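Long-range contact in 5,10-methylenetetrahydrofolate dehydrogenase (Bombyx mori, PDB 5ZF1), which probably oxidises 5,10-methylenetetrahydrofolate to 5,10-methenyltetrahydrofolate with NADP+, a step of one-carbon metabolism: residues K21-W25 and F290-Q294. Sequence-based numbering, arbitrary orientation.
Sequences KIAQW and FQAAQ
Phe290 turns its edge toward the face of Trp25 in an offset edge-to-face aromatic pair. The ring planes stand at 70°, and the Phe290 centroid lies 5.5 Å from that of the five-membered ring of Trp25. Phe290 has CG anti to its backbone N (chi1 -178°), which carries the ring across to helix 7-26. There Ile22 CG1 sits over the ring face, 3.7 Å from its centroid, as a CH-pi contact. Gln294 NE2 lies over the opposite face and makes a weak hydrogen bond to Phe290 O. Lys21 O lies 3.6 Å from Phe290 CZ, and Lys21 CB sits beside Phe290 CE2, while the extended chain leads away.

Trp25 reaches further along the other helix. Its CH2 meets Ala293 CB at 3.7 Å. Gln294 CG lies over the five-membered ring, 3.9 Å from its centroid, on the same face as Phe290 CE1. The indole N-H is satisfied by a water, 2.8 Å from Trp25 NE1, that donates to Gln294 O. Pro33 touches Ile22, Trp25 and Ala293.

The segments run nearly parallel, 15° apart, and their axes come within 11.6 Å. Phe290 and Trp25, with Ile22 and Gln294 beside them, bridge this wide spacing. The packing joins helix 7-26, whose segment lies in the catalytic-domain region, to the C-terminal helix 277-298, whose segment lies in the NAD(P)-binding region, consistent with the two-domain methylenetetrahydrofolate dehydrogenase/cyclohydrolase fold.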
ATOM      1  N   LYS B  21     -19.457 -14.421 -19.820  1.00 27.01           N
ATOM      2  CA  LYS B  21     -18.040 -14.325 -20.149  1.00 25.31           C
ATOM      3  C   LYS B  21     -17.308 -15.634 -19.890  1.00 23.97           C
ATOM      4  O   LYS B  21     -16.399 -15.998 -20.648  1.00 25.18           O
ATOM      5  CB  LYS B  21     -17.397 -13.178 -19.367  1.00 28.88           C
ATOM      6  CG  LYS B  21     -17.875 -11.817 -19.831  1.00 32.71           C
ATOM      7  CD  LYS B  21     -17.174 -10.693 -19.090  1.00 40.25           C
ATOM      8  CE  LYS B  21     -17.713  -9.335 -19.525  1.00 44.37           C
ATOM      9  NZ  LYS B  21     -17.044  -8.220 -18.798  1.00 55.52           N
ATOM     10  N   ILE B  22     -17.668 -16.333 -18.807  1.00 23.92           N
ATOM     11  CA  ILE B  22     -17.047 -17.611 -18.479  1.00 24.38           C
ATOM     12  C   ILE B  22     -17.385 -18.649 -19.542  1.00 24.36           C
ATOM     13  O   ILE B  22     -16.517 -19.414 -19.977  1.00 28.39           O
ATOM     14  CB  ILE B  22     -17.497 -18.071 -17.080  1.00 24.92           C
ATOM     15  CG1 ILE B  22     -16.910 -17.154 -15.989  1.00 26.97           C
ATOM     16  CG2 ILE B  22     -17.073 -19.511 -16.821  1.00 28.34           C
ATOM     17  CD1 ILE B  22     -17.471 -17.425 -14.562  1.00 23.21           C
ATOM     18  N   ALA B  23     -18.642 -18.681 -19.981  1.00 27.48           N
ATOM     19  CA  ALA B  23     -19.030 -19.640 -21.015  1.00 29.43           C
ATOM     20  C   ALA B  23     -18.258 -19.404 -22.306  1.00 34.15           C
ATOM     21  O   ALA B  23     -17.782 -20.355 -22.935  1.00 34.06           O
ATOM     22  CB  ALA B  23     -20.537 -19.570 -21.261  1.00 27.52           C
ATOM     23  N   GLN B  24     -18.099 -18.138 -22.704  1.00 31.08           N
ATOM     24  CA  GLN B  24     -17.328 -17.816 -23.903  1.00 33.50           C
ATOM     25  C   GLN B  24     -15.884 -18.302 -23.791  1.00 33.25           C
ATOM     26  O   GLN B  24     -15.334 -18.877 -24.738  1.00 32.37           O
ATOM     27  CB  GLN B  24     -17.374 -16.308 -24.153  1.00 30.14           C
ATOM     28  CG  GLN B  24     -16.801 -15.875 -25.488  1.00 36.70           C
ATOM     29  CD  GLN B  24     -17.148 -16.831 -26.614  1.00 49.43           C
ATOM     30  OE1 GLN B  24     -18.319 -17.136 -26.848  1.00 50.72           O
ATOM     31  NE2 GLN B  24     -16.127 -17.321 -27.310  1.00 52.48           N
ATOM     32  N   TRP B  25     -15.248 -18.073 -22.636  1.00 30.64           N
ATOM     33  CA  TRP B  25     -13.861 -18.488 -22.441  1.00 27.96           C
ATOM     34  C   TRP B  25     -13.742 -20.009 -22.368  1.00 31.42           C
ATOM     35  O   TRP B  25     -12.772 -20.593 -22.872  1.00 33.21           O
ATOM     36  CB  TRP B  25     -13.307 -17.830 -21.168  1.00 29.77           C
ATOM     37  CG  TRP B  25     -11.948 -18.280 -20.729  1.00 28.81           C
ATOM     38  CD1 TRP B  25     -10.747 -17.843 -21.201  1.00 26.42           C
ATOM     39  CD2 TRP B  25     -11.648 -19.211 -19.679  1.00 25.87           C
ATOM     40  NE1 TRP B  25      -9.720 -18.468 -20.543  1.00 29.54           N
ATOM     41  CE2 TRP B  25     -10.245 -19.307 -19.596  1.00 29.31           C
ATOM     42  CE3 TRP B  25     -12.432 -19.975 -18.805  1.00 22.93           C
ATOM     43  CZ2 TRP B  25      -9.604 -20.133 -18.671  1.00 25.83           C
ATOM     44  CZ3 TRP B  25     -11.792 -20.799 -17.888  1.00 28.39           C
ATOM     45  CH2 TRP B  25     -10.392 -20.879 -17.839  1.00 27.29           C
ATOM     46  N   PHE B 290     -12.411 -16.365 -11.898  1.00 22.32           N
ATOM     47  CA  PHE B 290     -12.340 -16.331 -13.354  1.00 23.55           C
ATOM     48  C   PHE B 290     -11.053 -15.661 -13.825  1.00 29.73           C
ATOM     49  O   PHE B 290     -10.387 -16.157 -14.742  1.00 27.21           O
ATOM     50  CB  PHE B 290     -13.574 -15.613 -13.898  1.00 23.81           C
ATOM     51  CG  PHE B 290     -13.648 -15.558 -15.405  1.00 22.08           C
ATOM     52  CD1 PHE B 290     -13.124 -16.584 -16.185  1.00 24.76           C
ATOM     53  CD2 PHE B 290     -14.248 -14.475 -16.038  1.00 26.82           C
ATOM     54  CE1 PHE B 290     -13.193 -16.518 -17.557  1.00 24.62           C
ATOM     55  CE2 PHE B 290     -14.322 -14.415 -17.410  1.00 26.81           C
ATOM     56  CZ  PHE B 290     -13.799 -15.437 -18.171  1.00 32.15           C
ATOM     57  N   GLN B 291     -10.682 -14.531 -13.206  1.00 25.87           N
ATOM     58  CA  GLN B 291      -9.419 -13.880 -13.552  1.00 23.45           C
ATOM     59  C   GLN B 291      -8.234 -14.811 -13.335  1.00 21.79           C
ATOM     60  O   GLN B 291      -7.329 -14.878 -14.173  1.00 27.33           O
ATOM     61  CB  GLN B 291      -9.251 -12.602 -12.724  1.00 25.90           C
ATOM     62  CG  GLN B 291      -7.993 -11.799 -13.012  1.00 27.23           C
ATOM     63  CD  GLN B 291      -7.653 -10.859 -11.854  1.00 31.92           C
ATOM     64  OE1 GLN B 291      -8.547 -10.342 -11.194  1.00 35.39           O
ATOM     65  NE2 GLN B 291      -6.370 -10.616 -11.633  1.00 34.03           N
ATOM     66  N   ALA B 292      -8.204 -15.518 -12.204  1.00 22.25           N
ATOM     67  CA  ALA B 292      -7.088 -16.418 -11.930  1.00 22.90           C
ATOM     68  C   ALA B 292      -7.043 -17.559 -12.940  1.00 28.98           C
ATOM     69  O   ALA B 292      -5.971 -17.901 -13.456  1.00 27.59           O
ATOM     70  CB  ALA B 292      -7.179 -16.963 -10.508  1.00 22.87           C
ATOM     71  N   ALA B 293      -8.197 -18.157 -13.239  1.00 25.52           N
ATOM     72  CA  ALA B 293      -8.221 -19.261 -14.196  1.00 26.50           C
ATOM     73  C   ALA B 293      -7.705 -18.823 -15.556  1.00 28.91           C
ATOM     74  O   ALA B 293      -7.005 -19.585 -16.234  1.00 29.12           O
ATOM     75  CB  ALA B 293      -9.639 -19.832 -14.318  1.00 25.18           C
ATOM     76  N   GLN B 294      -8.030 -17.595 -15.975  1.00 26.55           N
ATOM     77  CA  GLN B 294      -7.529 -17.122 -17.262  1.00 29.30           C
ATOM     78  C   GLN B 294      -6.023 -16.914 -17.224  1.00 32.48           C
ATOM     79  O   GLN B 294      -5.314 -17.293 -18.163  1.00 30.11           O
ATOM     80  CB  GLN B 294      -8.218 -15.825 -17.661  1.00 29.82           C
ATOM     81  CG  GLN B 294      -9.717 -15.920 -17.809  1.00 28.45           C
ATOM     82  CD  GLN B 294     -10.301 -14.592 -18.207  1.00 28.57           C
ATOM     83  OE1 GLN B 294     -10.091 -14.120 -19.323  1.00 36.78           O
ATOM     84  NE2 GLN B 294     -11.000 -13.952 -17.280  1.00 32.13           N
TER
HETATM   85  O   HOH W   1      -7.201 -17.227 -20.733  1.00 38.99           O